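Side-chain contacts in angiotensin-converting enzyme (Anopheles gambiae, PDB 6S1Y), which probably acts as a zinc-dependent peptidyl-dipeptidase that trims dipeptides from the C-terminal ends of peptides, as other angiotensin-converting enzymes do: residues A[170-175]-A[453-458]; A[458-463]-A[479-484]; A[557-560]-A[564-567]. One frame throughout, in Å; residues are numbered along the deposited sequence.

In the fold
All three contacts belong to the largely helical peptidase fold and follow one another along the chain. Interactions 1 and 2 are neighbours, their centres 9 Å apart: both use helix 455-467 and share Lys458, and they touch where Asn456 meets the backbone N of Asp481 and where Phe171 packs on Phe480. Together they join helix 168-184, helix 455-467 and the loop before helix 486-489 into one largely buried cluster. Interaction 3 closes a helix-to-loop turn much farther off, its centre about 37 Å from that of interaction 1 and about 35 Å from that of interaction 2. Interactions 1 and 2 thus lie together in one region of the helical fold, interaction 3 in another.

Interaction 1 of 3, residues A[170-175]-A[453-458]; sequences SFQKYV and REYNCK
Tyr455 reaches from the first turn of helix 455-467 to helix 168-184, where its ring meets Phe171 and its hydroxyl meets Gln172. The apolar half is the closely packed one. Phe171 turns an edge toward the face of the tyrosine in an offset edge-to-face pair, the planes 87° apart and the centroids 5.8 Å from each other; Phe171 CE2 and Tyr455 CE2 approach to 4.0 Å. Phe171 also sets its ring against Phe480 and touches Met113 of helix 100-119, while Val445 of helix 431-447 packs on Tyr455. An aromatic ring suits position 171 because it has an edge to turn to Tyr455.

Gln172 forms the more solvent-facing side, where a hydrogen bond replaces ring packing. Tyr455 OH donates to Gln172 OE1 at 2.8 Å, somewhat tilted from the carbonyl plane. OE1 comes in at the edge of the tyrosine ring, with the amide and ring planes 13° apart. The glutamine leaves its helix with CG opposite the backbone N (chi1 -176°) and then bends at chi2, which carries the amide round to the phenol. The amide's NE2 is hydrogen-bonded to Glu176 one turn later, and this should fix which way the amide is flipped. Tyrosine serves both halves: an apolar ring for the interior, a hydroxyl for the margin. The result is helix-to-helix packing through an aromatic cluster, part of the mainly helical fold of the angiotensin-converting enzyme family.

Interaction 2 of 3, residues A[458-463]-A[479-484]; sequences KFWEMR and DFDPPA
Phe459 and Trp460, consecutive on helix 455-467, dock against Asp481 and Pro482 of the loop that leads to helix 486-489. Within the helical peptidase fold, the helix here packs on the loop at the start of the 3-10 turn 482-484, and all four residues are buried.

The apolar part is a CH-pi contact. Pro482 CG sits over one face of the Phe459 ring, 4.0 Å from its centroid and 20° off the ring normal, nearer the CG and CD1 side than the far rim. Phenylalanine offers a broad face and proline a compact, rigid ring to lay on it. The opposite face of the phenylalanine is covered by Arg463 CG, one helical turn on, so the aromatic ring is sandwiched between aliphatic carbons. The Phe459 ring, its CG trans to the main-chain nitrogen, turns its edge to the indole face of Trp460, with Phe459 CD2 3.7 Å above the plane of the Trp460 ring. Tyr441 of helix 431-447 adds an edge-to-face partner to Phe459 and also touches Pro482.

The polar part pairs the buried indole N-H with a carboxylate. Trp460 brings a large apolar surface with one donor on its rim, and Asp481 supplies a short acceptor for it. The aspartate's CB also packs on the indole, CZ2 of Trp460 lying 3.7 Å from CB of Asp481. The other carboxylate oxygen, OD1, makes a salt bridge with Arg475, which would be expected to stabilise the buried negative charge and to limit rotation of the group. Trp460 NE1 donates to Asp481 OD2 at 2.7 Å with an N-H...O angle of 165°, on the anti side of the oxygen and nearly in the indole plane.

Interaction 3 of 3, residues A[557-560]-A[564-567]; sequences AMEV and ERKM
Met558 and Glu559, next to each other on helix 554-562, grip the chain that follows this helix, Met558 against the loop's backbone and Glu559 against the side chain of Arg565. Met558 runs beside the main chain of 564-567: its CG lies 3.4 Å from Glu564 O, and its SD is 3.5 Å from Lys566 O. An unbranched, flexible thioether can thread along a bare peptide in this way. The chain is straight as far as the sulfur and bends only at chi3.

On the more exposed side, Glu559 and Arg565 cross as a salt bridge. Arg565 NH1 donates to Glu559 OE1 at 3.2 Å, with an N-H...O angle of 160°. The oxygen lies at the edge of the guanidinium, close to its plane, but the donor approaches the carboxylate on its anti side and 30° out of plane; the two flat groups are inclined by 55°. The same NH1 forms a salt bridge with Asp556, its stronger partner, so the guanidinium bridges two acids of one helix. Below the charges the aliphatic parts touch too, Arg565 CG coming 3.9 Å from Glu559 CB.

Farther out, Ile503 and Phe507 of helix 495-514 pack on Met558, and Gln506 of that helix binds Lys566 O, tying down the carbonyl that the sulfur lies against. The rather long and tilted Glu559 bond, beside a second acid, implies that Arg565 shares its charge between two carboxylates and probably eases the repulsion between them.

Interaction 1 of 3, residues A[170-175]-A[453-458]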
loop_
_atom_site.group_PDB
_atom_site.type_symbol
_atom_site.label_atom_id
_atom_site.label_comp_id
_atom_site.label_asym_id
_atom_site.label_seq_id
_atom_site.Cartn_x
_atom_site.Cartn_y
_atom_site.Cartn_z
ATOM N N SER A 170 12.086 20.832 -2.565
ATOM C CA SER A 170 10.639 20.707 -2.440
ATOM C C SER A 170 10.271 19.852 -1.238
ATOM O O SER A 170 9.337 20.176 -0.499
ATOM C CB SER A 170 10.028 20.110 -3.710
ATOM O OG SER A 170 10.412 20.861 -4.858
ATOM N N PHE A 171 10.990 18.746 -1.028
ATOM C CA PHE A 171 10.747 17.937 0.160
ATOM C C PHE A 171 10.938 18.747 1.434
ATOM O O PHE A 171 10.126 18.656 2.363
ATOM C CB PHE A 171 11.666 16.717 0.178
ATOM C CG PHE A 171 11.466 15.821 1.367
ATOM C CD1 PHE A 171 10.537 14.799 1.331
ATOM C CD2 PHE A 171 12.210 16.002 2.518
ATOM C CE1 PHE A 171 10.355 13.952 2.441
ATOM C CE2 PHE A 171 12.035 15.188 3.613
ATOM C CZ PHE A 171 11.112 14.148 3.574
ATOM N N GLN A 172 12.009 19.536 1.513
ATOM C CA GLN A 172 12.261 20.284 2.746
ATOM C C GLN A 172 11.139 21.277 3.011
ATOM O O GLN A 172 10.709 21.458 4.158
ATOM C CB GLN A 172 13.604 20.998 2.663
ATOM C CG GLN A 172 13.992 21.721 3.944
ATOM C CD GLN A 172 14.081 20.779 5.116
ATOM O OE1 GLN A 172 14.636 19.675 5.005
ATOM N NE2 GLN A 172 13.525 21.188 6.243
ATOM N N LYS A 173 10.641 21.923 1.950
ATOM C CA LYS A 173 9.516 22.839 2.088
ATOM C C LYS A 173 8.263 22.098 2.525
ATOM O O LYS A 173 7.510 22.576 3.381
ATOM C CB LYS A 173 9.279 23.558 0.760
ATOM C CG LYS A 173 8.007 24.406 0.733
ATOM C CD LYS A 173 8.062 25.549 1.742
ATOM C CE LYS A 173 9.099 26.596 1.348
ATOM N NZ LYS A 173 9.226 27.652 2.394
ATOM N N TYR A 174 8.023 20.923 1.952
ATOM C CA TYR A 174 6.869 20.129 2.348
ATOM C C TYR A 174 6.932 19.768 3.817
ATOM O O TYR A 174 5.915 19.801 4.523
ATOM C CB TYR A 174 6.818 18.870 1.486
ATOM C CG TYR A 174 6.246 17.624 2.121
ATOM C CD1 TYR A 174 4.899 17.534 2.464
ATOM C CD2 TYR A 174 7.044 16.509 2.310
ATOM C CE1 TYR A 174 4.380 16.372 3.011
ATOM C CE2 TYR A 174 6.531 15.340 2.845
ATOM C CZ TYR A 174 5.202 15.265 3.187
ATOM O OH TYR A 174 4.720 14.074 3.715
ATOM N N VAL A 175 8.114 19.407 4.302
ATOM C CA VAL A 175 8.225 19.051 5.710
ATOM C C VAL A 175 7.883 20.243 6.589
ATOM O O VAL A 175 7.181 20.101 7.603
ATOM C CB VAL A 175 9.625 18.502 6.011
ATOM C CG1 VAL A 175 9.912 18.587 7.495
ATOM C CG2 VAL A 175 9.711 17.067 5.512
ATOM N N ARG A 453 20.760 17.299 7.588
ATOM C CA ARG A 453 22.098 16.939 7.131
ATOM C C ARG A 453 22.392 15.455 7.313
ATOM O O ARG A 453 23.464 15.004 6.912
ATOM C CB ARG A 453 23.147 17.789 7.856
ATOM C CG ARG A 453 23.172 17.558 9.344
ATOM C CD ARG A 453 23.947 18.646 10.093
ATOM N NE ARG A 453 23.406 18.827 11.440
ATOM C CZ ARG A 453 23.521 17.936 12.423
ATOM N NH1 ARG A 453 24.162 16.788 12.221
ATOM N NH2 ARG A 453 22.984 18.192 13.611
ATOM N N GLU A 454 21.471 14.691 7.898
ATOM C CA GLU A 454 21.595 13.241 7.994
ATOM C C GLU A 454 20.411 12.529 7.336
ATOM O O GLU A 454 20.144 11.361 7.629
ATOM C CB GLU A 454 21.731 12.821 9.465
ATOM C CG GLU A 454 20.928 13.682 10.418
ATOM C CD GLU A 454 20.746 13.079 11.803
ATOM O OE1 GLU A 454 19.659 13.314 12.391
ATOM O OE2 GLU A 454 21.665 12.391 12.305
ATOM N N TYR A 455 19.704 13.200 6.429
ATOM C CA TYR A 455 18.490 12.625 5.848
ATOM C C TYR A 455 18.767 11.286 5.166
ATOM O O TYR A 455 18.018 10.317 5.343
ATOM C CB TYR A 455 17.882 13.595 4.835
ATOM C CG TYR A 455 16.895 14.614 5.368
ATOM C CD1 TYR A 455 16.428 14.579 6.666
ATOM C CD2 TYR A 455 16.413 15.599 4.533
ATOM C CE1 TYR A 455 15.517 15.524 7.113
ATOM C CE2 TYR A 455 15.505 16.533 4.963
ATOM C CZ TYR A 455 15.056 16.495 6.231
ATOM O OH TYR A 455 14.153 17.457 6.595
ATOM N N ASN A 456 19.840 11.204 4.381
ATOM C CA ASN A 456 19.986 10.019 3.557
ATOM C C ASN A 456 20.563 8.849 4.338
ATOM O O ASN A 456 20.084 7.716 4.196
ATOM C CB ASN A 456 20.841 10.304 2.325
ATOM C CG ASN A 456 20.446 9.405 1.135
ATOM O OD1 ASN A 456 19.269 9.034 0.981
ATOM N ND2 ASN A 456 21.429 9.035 0.312
ATOM N N CYS A 457 21.573 9.081 5.180
ATOM C CA CYS A 457 22.162 7.935 5.863
ATOM C C CYS A 457 21.278 7.417 6.999
ATOM O O CYS A 457 21.315 6.220 7.285
ATOM C CB CYS A 457 23.587 8.275 6.318
ATOM S SG CYS A 457 24.773 8.323 4.825
ATOM N N LYS A 458 20.439 8.246 7.618
ATOM C CA LYS A 458 19.482 7.689 8.571
ATOM C C LYS A 458 18.391 6.888 7.861
ATOM O O LYS A 458 17.867 5.918 8.419
ATOM C CB LYS A 458 18.872 8.793 9.444
ATOM C CG LYS A 458 19.783 9.207 10.634
ATOM C CD LYS A 458 19.920 8.077 11.647
ATOM C CE LYS A 458 20.638 8.504 12.940
ATOM N NZ LYS A 458 20.171 7.689 14.116
#

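Interaction 2 of 3, residues A[458-463]-A[479-484]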
loop_
_atom_site.group_PDB
_atom_site.type_symbol
_atom_site.label_atom_id
_atom_site.label_comp_id
_atom_site.label_asym_id
_atom_site.label_seq_id
_atom_site.Cartn_x
_atom_site.Cartn_y
_atom_site.Cartn_z
ATOM N N LYS A 458 20.439 8.246 7.618
ATOM C CA LYS A 458 19.482 7.689 8.571
ATOM C C LYS A 458 18.391 6.888 7.861
ATOM O O LYS A 458 17.867 5.918 8.419
ATOM C CB LYS A 458 18.872 8.793 9.444
ATOM C CG LYS A 458 19.783 9.207 10.634
ATOM C CD LYS A 458 19.920 8.077 11.647
ATOM C CE LYS A 458 20.638 8.504 12.940
ATOM N NZ LYS A 458 20.171 7.689 14.116
ATOM N N PHE A 459 18.062 7.240 6.618
ATOM C CA PHE A 459 17.154 6.410 5.829
ATOM C C PHE A 459 17.755 5.032 5.574
ATOM O O PHE A 459 17.191 4.002 5.972
ATOM C CB PHE A 459 16.842 7.104 4.516
ATOM C CG PHE A 459 15.993 6.284 3.579
ATOM C CD1 PHE A 459 14.638 6.094 3.831
ATOM C CD2 PHE A 459 16.536 5.768 2.420
ATOM C CE1 PHE A 459 13.842 5.363 2.957
ATOM C CE2 PHE A 459 15.764 5.050 1.545
ATOM C CZ PHE A 459 14.401 4.836 1.819
ATOM N N TRP A 460 18.922 4.991 4.926
ATOM C CA TRP A 460 19.509 3.703 4.583
ATOM C C TRP A 460 19.942 2.929 5.824
ATOM O O TRP A 460 19.975 1.696 5.803
ATOM C CB TRP A 460 20.688 3.901 3.631
ATOM C CG TRP A 460 20.256 4.333 2.261
ATOM C CD1 TRP A 460 20.571 5.502 1.610
ATOM C CD2 TRP A 460 19.414 3.594 1.366
ATOM N NE1 TRP A 460 19.964 5.531 0.351
ATOM C CE2 TRP A 460 19.244 4.376 0.191
ATOM C CE3 TRP A 460 18.777 2.352 1.445
ATOM C CZ2 TRP A 460 18.487 3.940 -0.884
ATOM C CZ3 TRP A 460 18.010 1.932 0.368
ATOM C CH2 TRP A 460 17.880 2.726 -0.778
ATOM N N GLU A 461 20.251 3.623 6.920
ATOM C CA GLU A 461 20.581 2.925 8.158
ATOM C C GLU A 461 19.355 2.195 8.694
ATOM O O GLU A 461 19.452 1.035 9.117
ATOM C CB GLU A 461 21.145 3.911 9.202
ATOM C CG GLU A 461 21.385 3.295 10.582
ATOM C CD GLU A 461 21.803 4.330 11.640
ATOM O OE1 GLU A 461 20.913 4.888 12.321
ATOM O OE2 GLU A 461 23.020 4.596 11.772
ATOM N N MET A 462 18.189 2.846 8.665
ATOM C CA MET A 462 16.973 2.172 9.117
ATOM C C MET A 462 16.585 1.030 8.176
ATOM O O MET A 462 16.188 -0.044 8.630
ATOM C CB MET A 462 15.830 3.189 9.243
ATOM C CG MET A 462 15.932 4.090 10.488
ATOM S SD MET A 462 14.538 5.249 10.681
ATOM C CE MET A 462 13.281 4.156 10.117
ATOM N N ARG A 463 16.698 1.235 6.860
ATOM C CA ARG A 463 16.388 0.139 5.940
ATOM C C ARG A 463 17.282 -1.069 6.224
ATOM O O ARG A 463 16.830 -2.224 6.176
ATOM C CB ARG A 463 16.543 0.592 4.481
ATOM C CG ARG A 463 15.635 1.760 4.041
ATOM C CD ARG A 463 14.188 1.346 3.739
ATOM N NE ARG A 463 14.171 0.259 2.769
ATOM C CZ ARG A 463 13.823 -0.996 3.054
ATOM N NH1 ARG A 463 13.402 -1.347 4.277
ATOM N NH2 ARG A 463 13.904 -1.894 2.107
ATOM N N ASP A 479 23.319 12.557 -2.161
ATOM C CA ASP A 479 22.129 11.860 -2.610
ATOM C C ASP A 479 21.002 12.126 -1.622
ATOM O O ASP A 479 21.241 12.527 -0.479
ATOM C CB ASP A 479 22.381 10.359 -2.723
ATOM C CG ASP A 479 23.607 10.043 -3.556
ATOM O OD1 ASP A 479 23.687 10.528 -4.705
ATOM O OD2 ASP A 479 24.509 9.326 -3.051
ATOM N N PHE A 480 19.761 11.936 -2.081
ATOM C CA PHE A 480 18.626 12.026 -1.155
ATOM C C PHE A 480 17.524 11.087 -1.674
ATOM O O PHE A 480 16.688 11.470 -2.494
ATOM C CB PHE A 480 18.129 13.452 -1.008
ATOM C CG PHE A 480 16.887 13.561 -0.170
ATOM C CD1 PHE A 480 16.869 13.078 1.109
ATOM C CD2 PHE A 480 15.746 14.121 -0.673
ATOM C CE1 PHE A 480 15.732 13.154 1.877
ATOM C CE2 PHE A 480 14.606 14.210 0.096
ATOM C CZ PHE A 480 14.598 13.725 1.373
ATOM N N ASP A 481 17.524 9.874 -1.159
ATOM C CA ASP A 481 16.874 8.761 -1.825
ATOM C C ASP A 481 15.424 8.462 -1.445
ATOM O O ASP A 481 14.721 7.815 -2.228
ATOM C CB ASP A 481 17.747 7.516 -1.601
ATOM C CG ASP A 481 19.064 7.595 -2.359
ATOM O OD1 ASP A 481 19.003 8.053 -3.527
ATOM O OD2 ASP A 481 20.138 7.209 -1.802
ATOM N N PRO A 482 14.923 8.927 -0.307
ATOM C CA PRO A 482 13.522 8.607 0.086
ATOM C C PRO A 482 12.488 8.963 -0.968
ATOM O O PRO A 482 11.515 8.211 -1.152
ATOM C CB PRO A 482 13.326 9.439 1.363
ATOM C CG PRO A 482 14.715 9.423 1.955
ATOM C CD PRO A 482 15.645 9.600 0.792
ATOM N N PRO A 483 12.618 10.092 -1.670
ATOM C CA PRO A 483 11.555 10.465 -2.632
ATOM C C PRO A 483 11.484 9.561 -3.862
ATOM O O PRO A 483 10.527 9.676 -4.632
ATOM C CB PRO A 483 11.913 11.910 -3.031
ATOM C CG PRO A 483 12.818 12.389 -1.929
ATOM C CD PRO A 483 13.605 11.169 -1.505
ATOM N N ALA A 484 12.473 8.686 -4.068
ATOM C CA ALA A 484 12.433 7.686 -5.123
ATOM C C ALA A 484 11.306 6.678 -4.940
ATOM O O ALA A 484 11.129 5.799 -5.782
ATOM C CB ALA A 484 13.767 6.942 -5.189
#

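Interaction 3 of 3, residues A[557-560]-A[564-567]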
loop_
_atom_site.group_PDB
_atom_site.type_symbol
_atom_site.label_atom_id
_atom_site.label_comp_id
_atom_site.label_asym_id
_atom_site.label_seq_id
_atom_site.Cartn_x
_atom_site.Cartn_y
_atom_site.Cartn_z
ATOM N N ALA A 557 -15.833 -1.775 14.157
ATOM C CA ALA A 557 -15.901 -2.285 12.788
ATOM C C ALA A 557 -15.216 -3.646 12.677
ATOM O O ALA A 557 -15.738 -4.562 12.025
ATOM C CB ALA A 557 -15.274 -1.281 11.822
ATOM N N MET A 558 -14.053 -3.805 13.316
ATOM C CA MET A 558 -13.362 -5.086 13.245
ATOM C C MET A 558 -14.177 -6.186 13.912
ATOM O O MET A 558 -14.380 -7.261 13.339
ATOM C CB MET A 558 -11.994 -4.986 13.905
ATOM C CG MET A 558 -11.276 -6.332 13.979
ATOM S SD MET A 558 -9.616 -6.122 14.603
ATOM C CE MET A 558 -8.773 -5.831 13.059
ATOM N N GLU A 559 -14.651 -5.935 15.135
ATOM C CA GLU A 559 -15.446 -6.939 15.827
ATOM C C GLU A 559 -16.584 -7.464 14.965
ATOM O O GLU A 559 -16.935 -8.643 15.055
ATOM C CB GLU A 559 -16.001 -6.366 17.127
ATOM C CG GLU A 559 -16.846 -7.368 17.869
ATOM C CD GLU A 559 -17.032 -7.027 19.326
ATOM O OE1 GLU A 559 -17.092 -5.821 19.663
ATOM O OE2 GLU A 559 -17.118 -7.982 20.130
ATOM N N VAL A 560 -17.144 -6.625 14.095
ATOM C CA VAL A 560 -18.266 -7.050 13.263
ATOM C C VAL A 560 -17.899 -8.277 12.447
ATOM O O VAL A 560 -18.733 -9.166 12.206
ATOM C CB VAL A 560 -18.717 -5.891 12.352
ATOM C CG1 VAL A 560 -19.526 -6.415 11.156
ATOM C CG2 VAL A 560 -19.507 -4.880 13.142
ATOM N N GLU A 564 -13.159 -9.945 17.369
ATOM C CA GLU A 564 -12.061 -9.382 18.126
ATOM C C GLU A 564 -12.055 -7.880 17.902
ATOM O O GLU A 564 -12.592 -7.375 16.912
ATOM C CB GLU A 564 -10.727 -9.993 17.708
ATOM C CG GLU A 564 -10.582 -11.463 18.060
ATOM C CD GLU A 564 -9.355 -12.079 17.421
ATOM O OE1 GLU A 564 -9.034 -11.701 16.256
ATOM O OE2 GLU A 564 -8.725 -12.934 18.088
ATOM N N ARG A 565 -11.443 -7.174 18.838
ATOM C CA ARG A 565 -11.430 -5.721 18.815
ATOM C C ARG A 565 -10.020 -5.154 18.755
ATOM O O ARG A 565 -9.847 -3.944 18.931
ATOM C CB ARG A 565 -12.174 -5.184 20.040
ATOM C CG ARG A 565 -13.593 -5.751 20.165
ATOM C CD ARG A 565 -14.281 -5.313 21.445
ATOM N NE ARG A 565 -14.014 -3.913 21.761
ATOM C CZ ARG A 565 -14.675 -2.885 21.226
ATOM N NH1 ARG A 565 -15.644 -3.088 20.337
ATOM N NH2 ARG A 565 -14.357 -1.653 21.577
ATOM N N LYS A 566 -9.008 -5.976 18.488
ATOM C CA LYS A 566 -7.645 -5.463 18.421
ATOM C C LYS A 566 -6.888 -6.054 17.239
ATOM O O LYS A 566 -7.147 -7.175 16.794
ATOM C CB LYS A 566 -6.902 -5.726 19.741
ATOM C CG LYS A 566 -7.341 -4.758 20.848
ATOM C CD LYS A 566 -6.614 -4.975 22.170
ATOM C CE LYS A 566 -6.673 -3.720 23.063
ATOM N NZ LYS A 566 -5.808 -2.583 22.565
ATOM N N MET A 567 -5.980 -5.245 16.700
ATOM C CA MET A 567 -4.976 -5.746 15.771
ATOM C C MET A 567 -4.064 -6.732 16.494
ATOM O O MET A 567 -3.597 -6.467 17.611
ATOM C CB MET A 567 -4.171 -4.576 15.215
ATOM C CG MET A 567 -2.918 -4.935 14.450
ATOM S SD MET A 567 -2.141 -3.447 13.748
ATOM C CE MET A 567 -1.062 -2.926 15.100
#